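Local coordinates for Alpha/beta hydrolase (PDB 6KSU), which probably closes non-ribosomal peptides into macrolactams by heterochiral coupling of their ends, as a cyclase related to penicillin-binding proteins and beta-lactamases, at residues A[201-205]-A[206-210]; A[299-302]-A[303-307]. One frame throughout, in Å; residues are numbered along the deposited sequence.

Interaction 1 of 2, residues A[201-205]-A[206-210]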
ATOM      1  N   CYS A 201      19.997  -7.932   3.593  1.00 27.11           N
ATOM      2  CA  CYS A 201      19.460  -9.124   2.942  1.00 25.29           C
ATOM      3  C   CYS A 201      18.801  -8.854   1.599  1.00 25.82           C
ATOM      4  O   CYS A 201      18.606  -9.799   0.828  1.00 31.67           O
ATOM      5  CB  CYS A 201      18.452  -9.838   3.853  1.00 26.59           C
ATOM      6  SG  CYS A 201      19.157 -10.379   5.454  1.00 32.05           S
ATOM      7  N   LEU A 202      18.451  -7.604   1.289  1.00 25.09           N
ATOM      8  CA  LEU A 202      17.640  -7.367   0.105  1.00 24.36           C
ATOM      9  C   LEU A 202      18.089  -6.138  -0.673  1.00 21.45           C
ATOM     10  O   LEU A 202      18.310  -6.209  -1.881  1.00 23.86           O
ATOM     11  CB  LEU A 202      16.165  -7.220   0.507  1.00 26.09           C
ATOM     12  CG  LEU A 202      15.217  -7.191  -0.687  1.00 25.10           C
ATOM     13  CD1 LEU A 202      15.394  -8.484  -1.474  1.00 25.97           C
ATOM     14  CD2 LEU A 202      13.776  -7.023  -0.243  1.00 22.71           C
ATOM     15  N   LEU A 203      18.164  -4.991  -0.005  1.00 24.21           N
ATOM     16  CA  LEU A 203      18.541  -3.766  -0.705  1.00 24.00           C
ATOM     17  C   LEU A 203      19.962  -3.867  -1.253  1.00 22.63           C
ATOM     18  O   LEU A 203      20.192  -3.642  -2.446  1.00 22.87           O
ATOM     19  CB  LEU A 203      18.381  -2.566   0.230  1.00 19.19           C
ATOM     20  CG  LEU A 203      16.973  -2.364   0.821  1.00 23.97           C
ATOM     21  CD1 LEU A 203      16.903  -1.034   1.504  1.00 27.05           C
ATOM     22  CD2 LEU A 203      15.887  -2.467  -0.264  1.00 22.80           C
ATOM     23  N   ARG A 204      20.917  -4.282  -0.406  1.00 26.25           N
ATOM     24  CA  ARG A 204      22.310  -4.360  -0.847  1.00 27.98           C
ATOM     25  C   ARG A 204      22.513  -5.307  -2.025  1.00 31.87           C
ATOM     26  O   ARG A 204      23.054  -4.866  -3.054  1.00 31.64           O
ATOM     27  CB  ARG A 204      23.223  -4.712   0.335  1.00 32.16           C
ATOM     28  CG  ARG A 204      24.728  -4.717  -0.063  1.00 37.06           C
ATOM     29  CD  ARG A 204      25.709  -4.526   1.102  1.00 39.70           C
ATOM     30  NE  ARG A 204      25.173  -3.742   2.215  1.00 46.55           N
ATOM     31  CZ  ARG A 204      25.261  -4.113   3.493  1.00 50.38           C
ATOM     32  NH1 ARG A 204      25.878  -5.252   3.813  1.00 50.28           N
ATOM     33  NH2 ARG A 204      24.741  -3.352   4.455  1.00 41.64           N
ATOM     34  N   PRO A 205      22.126  -6.592  -1.960  1.00 22.77           N
ATOM     35  CA  PRO A 205      22.329  -7.456  -3.136  1.00 26.71           C
ATOM     36  C   PRO A 205      21.568  -6.997  -4.362  1.00 28.57           C
ATOM     37  O   PRO A 205      21.972  -7.350  -5.475  1.00 28.02           O
ATOM     38  CB  PRO A 205      21.857  -8.842  -2.670  1.00 27.38           C
ATOM     39  CG  PRO A 205      21.134  -8.637  -1.395  1.00 28.64           C
ATOM     40  CD  PRO A 205      21.641  -7.361  -0.798  1.00 28.34           C
ATOM     41  N   LEU A 206      20.497  -6.203  -4.212  1.00 24.81           N
ATOM     42  CA  LEU A 206      19.799  -5.686  -5.386  1.00 26.42           C
ATOM     43  C   LEU A 206      20.507  -4.481  -5.998  1.00 25.00           C
ATOM     44  O   LEU A 206      20.225  -4.125  -7.148  1.00 31.03           O
ATOM     45  CB  LEU A 206      18.341  -5.309  -5.035  1.00 25.81           C
ATOM     46  CG  LEU A 206      17.306  -6.428  -4.749  1.00 27.00           C
ATOM     47  CD1 LEU A 206      16.016  -5.856  -4.155  1.00 25.41           C
ATOM     48  CD2 LEU A 206      16.975  -7.286  -5.978  1.00 26.03           C
ATOM     49  N   GLY A 207      21.425  -3.857  -5.274  1.00 23.74           N
ATOM     50  CA  GLY A 207      22.054  -2.646  -5.756  1.00 26.71           C
ATOM     51  C   GLY A 207      21.360  -1.376  -5.331  1.00 28.19           C
ATOM     52  O   GLY A 207      21.673  -0.311  -5.878  1.00 29.33           O
ATOM     53  N   ILE A 208      20.447  -1.454  -4.359  1.00 19.20           N
ATOM     54  CA  ILE A 208      19.642  -0.311  -3.931  1.00 24.89           C
ATOM     55  C   ILE A 208      20.366   0.400  -2.801  1.00 21.96           C
ATOM     56  O   ILE A 208      20.659  -0.204  -1.765  1.00 21.27           O
ATOM     57  CB  ILE A 208      18.236  -0.737  -3.474  1.00 22.29           C
ATOM     58  CG1 ILE A 208      17.401  -1.261  -4.644  1.00 20.54           C
ATOM     59  CG2 ILE A 208      17.488   0.451  -2.903  1.00 19.51           C
ATOM     60  CD1 ILE A 208      16.304  -2.224  -4.194  1.00 19.83           C
ATOM     61  N   GLU A 209      20.634   1.682  -2.988  1.00 19.17           N
ATOM     62  CA  GLU A 209      21.156   2.480  -1.896  1.00 24.70           C
ATOM     63  C   GLU A 209      20.082   2.651  -0.824  1.00 24.66           C
ATOM     64  O   GLU A 209      19.023   3.228  -1.101  1.00 27.24           O
ATOM     65  CB  GLU A 209      21.633   3.832  -2.383  1.00 25.32           C
ATOM     66  CG  GLU A 209      22.106   4.700  -1.227  1.00 27.20           C
ATOM     67  CD  GLU A 209      22.991   5.856  -1.656  1.00 31.70           C
ATOM     68  OE1 GLU A 209      22.972   6.222  -2.862  1.00 28.65           O
ATOM     69  OE2 GLU A 209      23.689   6.401  -0.765  1.00 34.28           O
ATOM     70  N   PRO A 210      20.315   2.181   0.397  1.00 26.04           N
ATOM     71  CA  PRO A 210      19.273   2.221   1.429  1.00 26.44           C
ATOM     72  C   PRO A 210      19.018   3.637   1.925  1.00 30.39           C
ATOM     73  O   PRO A 210      19.947   4.389   2.203  1.00 29.47           O
ATOM     74  CB  PRO A 210      19.847   1.342   2.548  1.00 26.14           C
ATOM     75  CG  PRO A 210      20.974   0.556   1.896  1.00 25.97           C
ATOM     76  CD  PRO A 210      21.525   1.470   0.857  1.00 24.46           C
TER
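Leu203 holds its CG opposite the carbonyl carbon and beside its own N (chi1 -57°), a torsion that carries the two methyls of its branched end to Ile208 and Pro210. Its CD2 meets CD1 of Ile208 at 4.0 Å, the two side chains crossing at a slant, while its CD1 lies 3.9 Å from CB of Pro210 as the pair slide past each other in opposite senses. Leu202 swings the other way, CG trans to N (chi1 -171°), and runs alongside Leu206, with CG of Leu202 and CD1 of Leu206 3.8 Å apart. The backbone joins the same two residues, for the carbonyl O of Leu202 accepts an i to i+4 helical bond from Leu206 N at 3.2 Å. Since Pro205 has no N-H to give, the helix is kinked just before its end.

Beyond this point the chain reverses. Gly207 adopts positive phi (92°), and two N-H groups reach back into the final turn: Ile208 N to Leu203 O at 2.9 Å, and Gly207 N to Arg204 O, also at 2.9 Å. Around the turn, Leu202 and Leu206 share Leu283 as a neighbour, Leu202 also leans on helix 85-98, and Glu209 forms a salt bridge with Arg76. The nested backbone bonds, the glycine in left-handed helical conformation, and the apolar contact between Leu203 and Ile208 make up a Schellman motif, here ending helix 194-206.

Interaction 2 of 2, residues A[299-302]-A[303-307]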
ATOM      1  N   ALA A 299     -11.532 -13.654   0.480  1.00 40.98           N
ATOM      2  CA  ALA A 299     -11.302 -12.456   1.300  1.00 37.73           C
ATOM      3  C   ALA A 299     -10.963 -11.284   0.372  1.00 35.03           C
ATOM      4  O   ALA A 299      -9.817 -10.856   0.260  1.00 37.24           O
ATOM      5  CB  ALA A 299     -10.201 -12.678   2.335  1.00 38.79           C
ATOM      6  N   GLU A 300     -11.985 -10.740  -0.282  1.00 32.31           N
ATOM      7  CA  GLU A 300     -11.759  -9.647  -1.227  1.00 37.13           C
ATOM      8  C   GLU A 300     -11.354  -8.358  -0.502  1.00 35.79           C
ATOM      9  O   GLU A 300     -11.995  -7.978   0.485  1.00 30.43           O
ATOM     10  CB  GLU A 300     -13.012  -9.411  -2.075  1.00 39.07           C
ATOM     11  CG  GLU A 300     -12.724  -8.754  -3.437  1.00 43.84           C
ATOM     12  CD  GLU A 300     -13.794  -7.737  -3.886  1.00 46.73           C
ATOM     13  OE1 GLU A 300     -14.998  -8.079  -3.852  1.00 44.22           O
ATOM     14  OE2 GLU A 300     -13.420  -6.602  -4.286  1.00 47.14           O
ATOM     15  N   PRO A 301     -10.286  -7.649  -0.965  1.00 33.40           N
ATOM     16  CA  PRO A 301      -9.928  -6.316  -0.407  1.00 30.15           C
ATOM     17  C   PRO A 301     -10.873  -5.232  -0.909  1.00 29.66           C
ATOM     18  O   PRO A 301     -10.539  -4.401  -1.763  1.00 32.91           O
ATOM     19  CB  PRO A 301      -8.484  -6.121  -0.902  1.00 27.15           C
ATOM     20  CG  PRO A 301      -8.380  -6.933  -2.136  1.00 27.24           C
ATOM     21  CD  PRO A 301      -9.391  -8.060  -2.060  1.00 28.53           C
ATOM     22  N   PHE A 302     -12.086  -5.233  -0.351  1.00 33.54           N
ATOM     23  CA  PHE A 302     -13.189  -4.465  -0.918  1.00 32.86           C
ATOM     24  C   PHE A 302     -12.911  -2.966  -0.880  1.00 31.24           C
ATOM     25  O   PHE A 302     -12.707  -2.387   0.189  1.00 30.53           O
ATOM     26  CB  PHE A 302     -14.484  -4.793  -0.167  1.00 36.46           C
ATOM     27  CG  PHE A 302     -15.703  -4.342  -0.877  1.00 31.75           C
ATOM     28  CD1 PHE A 302     -16.140  -5.014  -2.008  1.00 36.41           C
ATOM     29  CD2 PHE A 302     -16.401  -3.237  -0.439  1.00 37.25           C
ATOM     30  CE1 PHE A 302     -17.251  -4.598  -2.687  1.00 36.16           C
ATOM     31  CE2 PHE A 302     -17.519  -2.809  -1.112  1.00 43.28           C
ATOM     32  CZ  PHE A 302     -17.943  -3.492  -2.244  1.00 41.54           C
ATOM     33  N   GLY A 303     -12.930  -2.334  -2.046  1.00 23.28           N
ATOM     34  CA  GLY A 303     -12.663  -0.914  -2.145  1.00 29.08           C
ATOM     35  C   GLY A 303     -11.212  -0.521  -2.367  1.00 30.33           C
ATOM     36  O   GLY A 303     -10.909   0.677  -2.347  1.00 34.87           O
ATOM     37  N   LEU A 304     -10.301  -1.494  -2.566  1.00 27.75           N
ATOM     38  CA  LEU A 304      -8.873  -1.254  -2.817  1.00 29.84           C
ATOM     39  C   LEU A 304      -8.335  -2.033  -4.010  1.00 23.15           C
ATOM     40  O   LEU A 304      -7.661  -1.447  -4.853  1.00 23.66           O
ATOM     41  CB  LEU A 304      -8.039  -1.593  -1.572  1.00 23.68           C
ATOM     42  CG  LEU A 304      -7.624  -0.483  -0.604  1.00 24.45           C
ATOM     43  CD1 LEU A 304      -6.516  -0.989   0.335  1.00 25.99           C
ATOM     44  CD2 LEU A 304      -7.191   0.799  -1.346  1.00 23.54           C
ATOM     45  N   ALA A 305      -8.617  -3.332  -4.105  1.00 22.57           N
ATOM     46  CA  ALA A 305      -8.148  -4.157  -5.211  1.00 22.32           C
ATOM     47  C   ALA A 305      -9.101  -5.333  -5.382  1.00 30.57           C
ATOM     48  O   ALA A 305      -9.996  -5.563  -4.558  1.00 28.98           O
ATOM     49  CB  ALA A 305      -6.719  -4.656  -4.966  1.00 22.46           C
ATOM     50  N   ASP A 306      -8.866  -6.115  -6.442  1.00 26.42           N
ATOM     51  CA  ASP A 306      -9.641  -7.335  -6.655  1.00 28.69           C
ATOM     52  C   ASP A 306      -9.137  -8.518  -5.836  1.00 28.60           C
ATOM     53  O   ASP A 306      -9.914  -9.433  -5.547  1.00 28.29           O
ATOM     54  CB  ASP A 306      -9.648  -7.683  -8.136  1.00 31.17           C
ATOM     55  CG  ASP A 306     -10.279  -6.606  -8.955  1.00 35.94           C
ATOM     56  OD1 ASP A 306     -11.392  -6.189  -8.576  1.00 45.09           O
ATOM     57  OD2 ASP A 306      -9.667  -6.160  -9.951  1.00 35.50           O
ATOM     58  N   GLY A 307      -7.875  -8.514  -5.435  1.00 26.14           N
ATOM     59  CA  GLY A 307      -7.363  -9.552  -4.561  1.00 23.30           C
ATOM     60  C   GLY A 307      -6.074  -9.092  -3.926  1.00 25.92           C
ATOM     61  O   GLY A 307      -5.435  -8.143  -4.395  1.00 27.20           O
TER
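A type II beta turn spans Pro301 to Leu304, with an inverse gamma turn centred on Pro301 at its start, and the carbonyl O of Pro301 holds the bend together. That oxygen accepts two backbone N-H groups: Leu304 N at 3.0 Å, tilted from the carbonyl plane, and Ala305 N at 3.2 Å, lying in the plane and almost straight (171°). The second bond carries the grip one residue past the turn. Gly303 takes the positive-phi corner (91°), a position glycine commonly fills in type II turns. The gamma turn itself is closed by a weak bond from Phe302 N to Glu300 O.

In the penicillin-binding-protein-like fold, this loop leads into strand 307-308 at the margin of the seven-stranded sheet, where Asp306 and Gly307 together face Arg314 as a classic beta bulge. The Pro301 ring lies against the backbone approaching it: CG is 4.0 Å from Ala305 CB and 3.2 Å from Ala305 O, and CD is 3.5 Å from Gly307 CA. Glu300 has CG trans to N (chi1 -155°), setting that carbon 3.6 Å from Asp306 O. Its chain then bends at the next bond, and OE1 comes to the edge of the Phe302 ring, in the ring plane. Glu300 and Phe302 also touch Arg448 of the C-terminal barrel, and the backbone of Phe302 is hydrogen-bonded to that of Gly465. Leu304 meets Tyr174, which may belong to an SxxK-type active site, while OD2 of Asp306 accepts a hydrogen bond from Gly316 N.

How the interactions relate
Both contacts are local chain reversals, each built round a glycine with positive phi, and both are partly buried. Interaction 1 ends a helix toward the periphery, its centre about 21 Å from the centre of the chain, and includes exposed residues; the side chains that meet across it are aliphatic, with salt bridges at its margin. Interaction 2, centred about 12 Å from the centre of the chain, has no exposed residue among those touching. It brings a loop to an edge strand beside the C-terminal barrel, where a proline ring packs on backbone, with a carboxylate and an aromatic ring alongside. They share no helix or strand; their centres are about 31 Å apart, on opposite sides of the chain's centre.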